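Local coordinates for protein PA0821 (Pseudomonas aeruginosa, PDB 7DRG) that is probably the type VI secretion immunity protein (antitoxin) that protects the bacterium against a putative VRR-NUC nuclease effector, at residues B[66-78]-B[87-99]. Sequence-based numbering, arbitrary orientation.
Sequences ERLAEPHLTWLWR and LTAYRDTQPLREM
Leu76 and Thr88 form the hydrogen-bonded pair of a short antiparallel β-hairpin, strands 75-77 and 87-89, whose axes run at 159° to each other and approach to 4.8 Å. Two backbone bonds define this pair: Leu76 N to Thr88 O at 2.9 Å, and the reciprocal Thr88 N to Leu76 O, which arrives in the carbonyl plane. Just beyond the strands, Tyr90 N donates to Thr74 O from above the carbonyl plane, as the chain turns into the 3-10 segment 90-92. Strand 75-77 also pairs with strand 109-114, where Thr74 and Trp75 both face Thr114 in a classic β bulge.

Aromatic contacts occupy two sites. Leu87 CD1 sits over one face of the Trp77 indole, 3.7 Å from the centroid of the six-membered ring, and the same methyl reaches Trp75 CE3, so one leucine branch serves both tryptophans. At the other site Leu73 CB lies almost exactly on the normal of the Tyr90 ring, 4° off it, with CD1 of the same leucine reaching Tyr90 CE1. With its CG anti to the backbone N, the tyrosine reaches helix 52-69 at Glu66. There Tyr90 OH donates to Glu66 OE2 in a very short bond of 2.5 Å; this oxygen lies at the ring edge, in plane, although the carboxylate is turned 62° from the ring.

On the Leu76-Thr88 side, Leu76 CD2 meets the CE methyl of Met99, a selenomethionine, tip to tip at 3.8 Å. This contact brings helix 96-101 against the hairpin, and Thr93 CG2, in the loop before that helix, packs on Leu76 CB. Arg78 NH2 bonds to the carbonyls of Gln83 and Lys85 in the connecting loop. Arg78 NE donates to a water 3.0 Å from it, which in turn donates to Leu76 O and lies 2.8 Å from Thr88 OG1.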
loop_
_atom_site.group_PDB
_atom_site.type_symbol
_atom_site.label_atom_id
_atom_site.label_comp_id
_atom_site.label_asym_id
_atom_site.label_seq_id
_atom_site.Cartn_x
_atom_site.Cartn_y
_atom_site.Cartn_z
ATOM N N GLU B 66 -27.247 3.311 21.464
ATOM C CA GLU B 66 -27.933 2.027 21.417
ATOM C C GLU B 66 -29.281 2.135 20.718
ATOM O O GLU B 66 -29.754 1.146 20.145
ATOM C CB GLU B 66 -28.092 1.476 22.836
ATOM C CG GLU B 66 -28.455 0.013 22.914
ATOM C CD GLU B 66 -28.471 -0.508 24.341
ATOM O OE1 GLU B 66 -29.031 0.186 25.221
ATOM O OE2 GLU B 66 -27.924 -1.609 24.583
ATOM N N ARG B 67 -29.917 3.315 20.748
ATOM C CA ARG B 67 -31.158 3.479 19.995
ATOM C C ARG B 67 -30.943 3.180 18.518
ATOM O O ARG B 67 -31.829 2.619 17.861
ATOM C CB ARG B 67 -31.719 4.891 20.173
ATOM C CG ARG B 67 -33.089 5.070 19.532
ATOM C CD ARG B 67 -33.622 6.492 19.674
ATOM N NE ARG B 67 -32.753 7.465 19.018
ATOM C CZ ARG B 67 -32.772 7.730 17.716
ATOM N NH1 ARG B 67 -33.623 7.097 16.918
ATOM N NH2 ARG B 67 -31.937 8.629 17.213
ATOM N N LEU B 68 -29.764 3.509 17.991
ATOM C CA LEU B 68 -29.441 3.188 16.607
ATOM C C LEU B 68 -28.868 1.787 16.453
ATOM O O LEU B 68 -29.172 1.099 15.472
ATOM C CB LEU B 68 -28.434 4.196 16.049
ATOM C CG LEU B 68 -28.703 5.675 16.303
ATOM C CD1 LEU B 68 -27.624 6.504 15.614
ATOM C CD2 LEU B 68 -30.100 6.063 15.825
ATOM N N ALA B 69 -28.038 1.352 17.405
ATOM C CA ALA B 69 -27.182 0.187 17.213
ATOM C C ALA B 69 -27.766 -1.109 17.761
ATOM O O ALA B 69 -27.222 -2.178 17.460
ATOM C CB ALA B 69 -25.822 0.426 17.876
ATOM N N GLU B 70 -28.834 -1.036 18.555
ATOM C CA GLU B 70 -29.378 -2.221 19.216
ATOM C C GLU B 70 -29.622 -3.402 18.281
ATOM O O GLU B 70 -29.288 -4.533 18.674
ATOM C CB GLU B 70 -30.668 -1.844 19.965
ATOM C CG GLU B 70 -31.244 -2.948 20.856
ATOM C CD GLU B 70 -32.103 -3.945 20.092
ATOM O OE1 GLU B 70 -32.246 -5.095 20.561
ATOM O OE2 GLU B 70 -32.634 -3.579 19.020
ATOM N N PRO B 71 -30.172 -3.239 17.071
ATOM C CA PRO B 71 -30.391 -4.415 16.213
ATOM C C PRO B 71 -29.108 -5.083 15.751
ATOM O O PRO B 71 -29.174 -6.201 15.225
ATOM C CB PRO B 71 -31.171 -3.845 15.017
ATOM C CG PRO B 71 -31.702 -2.546 15.472
ATOM C CD PRO B 71 -30.707 -2.015 16.445
ATOM N N HIS B 72 -27.948 -4.446 15.935
ATOM C CA HIS B 72 -26.714 -4.885 15.306
ATOM C C HIS B 72 -25.609 -5.294 16.273
ATOM O O HIS B 72 -24.681 -5.988 15.848
ATOM C CB HIS B 72 -26.171 -3.778 14.387
ATOM C CG HIS B 72 -27.195 -3.236 13.441
ATOM N ND1 HIS B 72 -27.648 -3.946 12.350
ATOM C CD2 HIS B 72 -27.860 -2.056 13.424
ATOM C CE1 HIS B 72 -28.549 -3.228 11.703
ATOM N NE2 HIS B 72 -28.697 -2.077 12.335
ATOM N N LEU B 73 -25.670 -4.889 17.542
ATOM C CA LEU B 73 -24.610 -5.236 18.478
ATOM C C LEU B 73 -24.642 -6.726 18.795
ATOM O O LEU B 73 -25.711 -7.336 18.883
ATOM C CB LEU B 73 -24.758 -4.433 19.769
ATOM C CG LEU B 73 -24.559 -2.923 19.622
ATOM C CD1 LEU B 73 -24.722 -2.234 20.970
ATOM C CD2 LEU B 73 -23.189 -2.627 19.029
ATOM N N THR B 74 -23.456 -7.311 18.974
ATOM C CA THR B 74 -23.350 -8.755 19.152
ATOM C C THR B 74 -22.504 -9.173 20.355
ATOM O O THR B 74 -22.774 -10.219 20.949
ATOM C CB THR B 74 -22.778 -9.392 17.884
ATOM O OG1 THR B 74 -21.593 -8.690 17.494
ATOM C CG2 THR B 74 -23.799 -9.339 16.761
ATOM N N TRP B 75 -21.503 -8.376 20.737
ATOM C CA TRP B 75 -20.557 -8.776 21.772
ATOM C C TRP B 75 -20.193 -7.604 22.671
ATOM O O TRP B 75 -20.115 -6.456 22.225
ATOM C CB TRP B 75 -19.266 -9.347 21.164
ATOM C CG TRP B 75 -19.512 -10.458 20.221
ATOM C CD1 TRP B 75 -19.466 -10.404 18.857
ATOM C CD2 TRP B 75 -19.860 -11.807 20.558
ATOM N NE1 TRP B 75 -19.771 -11.628 18.327
ATOM C CE2 TRP B 75 -20.009 -12.512 19.346
ATOM C CE3 TRP B 75 -20.069 -12.482 21.763
ATOM C CZ2 TRP B 75 -20.353 -13.859 19.304
ATOM C CZ3 TRP B 75 -20.406 -13.822 21.720
ATOM C CH2 TRP B 75 -20.542 -14.497 20.496
ATOM N N LEU B 76 -19.942 -7.915 23.943
ATOM C CA LEU B 76 -19.363 -6.970 24.891
ATOM C C LEU B 76 -18.045 -7.533 25.406
ATOM O O LEU B 76 -18.023 -8.607 26.028
ATOM C CB LEU B 76 -20.319 -6.700 26.057
ATOM C CG LEU B 76 -19.680 -5.888 27.182
ATOM C CD1 LEU B 76 -19.295 -4.501 26.693
ATOM C CD2 LEU B 76 -20.643 -5.804 28.360
ATOM N N TRP B 77 -16.957 -6.805 25.160
ATOM C CA TRP B 77 -15.630 -7.150 25.662
ATOM C C TRP B 77 -15.297 -6.275 26.867
ATOM O O TRP B 77 -15.515 -5.058 26.839
ATOM C CB TRP B 77 -14.560 -6.968 24.571
ATOM C CG TRP B 77 -14.535 -8.039 23.502
ATOM C CD1 TRP B 77 -15.063 -7.964 22.235
ATOM C CD2 TRP B 77 -13.934 -9.340 23.608
ATOM N NE1 TRP B 77 -14.830 -9.143 21.560
ATOM C CE2 TRP B 77 -14.139 -9.999 22.377
ATOM C CE3 TRP B 77 -13.247 -10.007 24.624
ATOM C CZ2 TRP B 77 -13.680 -11.293 22.140
ATOM C CZ3 TRP B 77 -12.796 -11.294 24.387
ATOM C CH2 TRP B 77 -13.019 -11.924 23.157
ATOM N N ARG B 78 -14.777 -6.895 27.926
ATOM C CA ARG B 78 -14.348 -6.184 29.121
ATOM C C ARG B 78 -12.996 -6.728 29.558
ATOM O O ARG B 78 -12.788 -7.944 29.568
ATOM C CB ARG B 78 -15.363 -6.326 30.267
ATOM C CG ARG B 78 -16.723 -5.661 30.012
ATOM C CD ARG B 78 -17.667 -5.907 31.182
ATOM N NE ARG B 78 -17.794 -7.336 31.419
ATOM C CZ ARG B 78 -18.146 -7.870 32.579
ATOM N NH1 ARG B 78 -18.423 -7.087 33.617
ATOM N NH2 ARG B 78 -18.222 -9.189 32.695
ATOM N N LEU B 87 -15.668 -11.826 27.784
ATOM C CA LEU B 87 -16.523 -11.820 26.604
ATOM C C LEU B 87 -17.937 -12.226 26.984
ATOM O O LEU B 87 -18.141 -13.280 27.595
ATOM C CB LEU B 87 -15.990 -12.769 25.531
ATOM C CG LEU B 87 -16.909 -12.872 24.314
ATOM C CD1 LEU B 87 -17.041 -11.510 23.640
ATOM C CD2 LEU B 87 -16.377 -13.916 23.342
ATOM N N THR B 88 -18.915 -11.398 26.609
ATOM C CA THR B 88 -20.325 -11.666 26.868
ATOM C C THR B 88 -21.123 -11.420 25.595
ATOM O O THR B 88 -20.935 -10.395 24.938
ATOM C CB THR B 88 -20.862 -10.776 28.004
ATOM O OG1 THR B 88 -19.995 -10.866 29.146
ATOM C CG2 THR B 88 -22.272 -11.198 28.403
ATOM N N ALA B 89 -22.012 -12.351 25.247
ATOM C CA ALA B 89 -22.935 -12.095 24.150
ATOM C C ALA B 89 -23.830 -10.914 24.502
ATOM O O ALA B 89 -24.264 -10.768 25.647
ATOM C CB ALA B 89 -23.788 -13.325 23.852
ATOM N N TYR B 90 -24.101 -10.061 23.511
ATOM C CA TYR B 90 -24.842 -8.826 23.778
ATOM C C TYR B 90 -26.213 -9.115 24.384
ATOM O O TYR B 90 -26.679 -8.384 25.268
ATOM C CB TYR B 90 -24.971 -8.015 22.487
ATOM C CG TYR B 90 -25.829 -6.767 22.592
ATOM C CD1 TYR B 90 -25.432 -5.690 23.376
ATOM C CD2 TYR B 90 -27.015 -6.662 21.878
ATOM C CE1 TYR B 90 -26.221 -4.538 23.468
ATOM C CE2 TYR B 90 -27.805 -5.525 21.962
ATOM C CZ TYR B 90 -27.400 -4.467 22.748
ATOM O OH TYR B 90 -28.192 -3.340 22.814
ATOM N N ARG B 91 -26.861 -10.190 23.925
ATOM C CA ARG B 91 -28.134 -10.632 24.487
ATOM C C ARG B 91 -28.055 -10.881 25.988
ATOM O O ARG B 91 -29.051 -10.702 26.696
ATOM C CB ARG B 91 -28.587 -11.919 23.797
ATOM C CG ARG B 91 -29.590 -11.746 22.687
ATOM C CD ARG B 91 -30.122 -13.108 22.262
ATOM N NE ARG B 91 -30.852 -13.764 23.344
ATOM C CZ ARG B 91 -32.166 -13.668 23.521
ATOM N NH1 ARG B 91 -32.895 -12.944 22.683
ATOM N NH2 ARG B 91 -32.752 -14.296 24.533
ATOM N N ASP B 92 -26.903 -11.329 26.484
ATOM C CA ASP B 92 -26.752 -11.732 27.878
ATOM C C ASP B 92 -26.228 -10.624 28.780
ATOM O O ASP B 92 -26.028 -10.863 29.976
ATOM C CB ASP B 92 -25.812 -12.935 27.975
ATOM C CG ASP B 92 -26.310 -14.129 27.193
ATOM O OD1 ASP B 92 -27.542 -14.235 27.012
ATOM O OD2 ASP B 92 -25.472 -14.957 26.770
ATOM N N THR B 93 -25.981 -9.432 28.247
ATOM C CA THR B 93 -25.330 -8.396 29.032
ATOM C C THR B 93 -26.314 -7.722 29.979
ATOM O O THR B 93 -27.516 -7.638 29.710
ATOM C CB THR B 93 -24.687 -7.339 28.132
ATOM O OG1 THR B 93 -25.685 -6.725 27.304
ATOM C CG2 THR B 93 -23.613 -7.961 27.254
ATOM N N GLN B 94 -25.782 -7.239 31.096
ATOM C CA GLN B 94 -26.505 -6.338 31.976
ATOM C C GLN B 94 -26.519 -4.935 31.378
ATOM O O GLN B 94 -25.645 -4.587 30.579
ATOM C CB GLN B 94 -25.843 -6.293 33.346
ATOM C CG GLN B 94 -25.819 -7.610 34.090
ATOM C CD GLN B 94 -25.060 -7.507 35.395
ATOM O OE1 GLN B 94 -23.831 -7.424 35.405
ATOM N NE2 GLN B 94 -25.788 -7.488 36.504
ATOM N N PRO B 95 -27.497 -4.108 31.747
ATOM C CA PRO B 95 -27.456 -2.700 31.338
ATOM C C PRO B 95 -26.160 -2.046 31.784
ATOM O O PRO B 95 -25.613 -2.361 32.844
ATOM C CB PRO B 95 -28.663 -2.086 32.057
ATOM C CG PRO B 95 -29.605 -3.221 32.199
ATOM C CD PRO B 95 -28.746 -4.438 32.451
ATOM N N LEU B 96 -25.668 -1.126 30.953
ATOM C CA LEU B 96 -24.424 -0.437 31.278
ATOM C C LEU B 96 -24.517 0.267 32.629
ATOM O O LEU B 96 -23.567 0.222 33.416
ATOM C CB LEU B 96 -24.057 0.551 30.163
ATOM C CG LEU B 96 -22.718 1.266 30.315
ATOM C CD1 LEU B 96 -21.596 0.240 30.401
ATOM C CD2 LEU B 96 -22.475 2.200 29.136
ATOM N N ARG B 97 -25.664 0.888 32.935
ATOM C CA ARG B 97 -25.813 1.558 34.228
ATOM C C ARG B 97 -25.696 0.582 35.393
ATOM O O ARG B 97 -25.237 0.960 36.479
ATOM C CB ARG B 97 -27.157 2.286 34.297
ATOM C CG ARG B 97 -27.243 3.501 33.383
ATOM C CD ARG B 97 -28.664 4.060 33.287
ATOM N NE ARG B 97 -28.820 4.903 32.103
ATOM C CZ ARG B 97 -28.529 6.193 32.069
ATOM N NH1 ARG B 97 -28.071 6.790 33.159
ATOM N NH2 ARG B 97 -28.702 6.869 30.942
ATOM N N GLU B 98 -26.109 -0.670 35.194
ATOM C CA GLU B 98 -26.011 -1.651 36.266
ATOM C C GLU B 98 -24.565 -2.073 36.490
ATOM O O GLU B 98 -24.131 -2.242 37.633
ATOM C CB GLU B 98 -26.898 -2.857 35.949
ATOM C CG GLU B 98 -27.002 -3.898 37.065
ATOM C CD GLU B 98 -27.901 -3.479 38.226
ATOM O OE1 GLU B 98 -28.743 -2.568 38.069
ATOM O OE2 GLU B 98 -27.763 -4.082 39.312
HETATM N N MSE B 99 -23.799 -2.231 35.415
HETATM C CA MSE B 99 -22.399 -2.610 35.546
HETATM C C MSE B 99 -21.590 -1.465 36.152
HETATM O O MSE B 99 -20.714 -1.691 36.991
HETATM C CB MSE B 99 -21.831 -3.033 34.190
HETATM C CG MSE B 99 -22.379 -4.370 33.729
HETATM SE SE MSE B 99 -21.600 -4.935 32.034
HETATM C CE MSE B 99 -22.496 -3.654 30.850
HETATM O O HOH W 1 -17.922 -8.932 28.867
#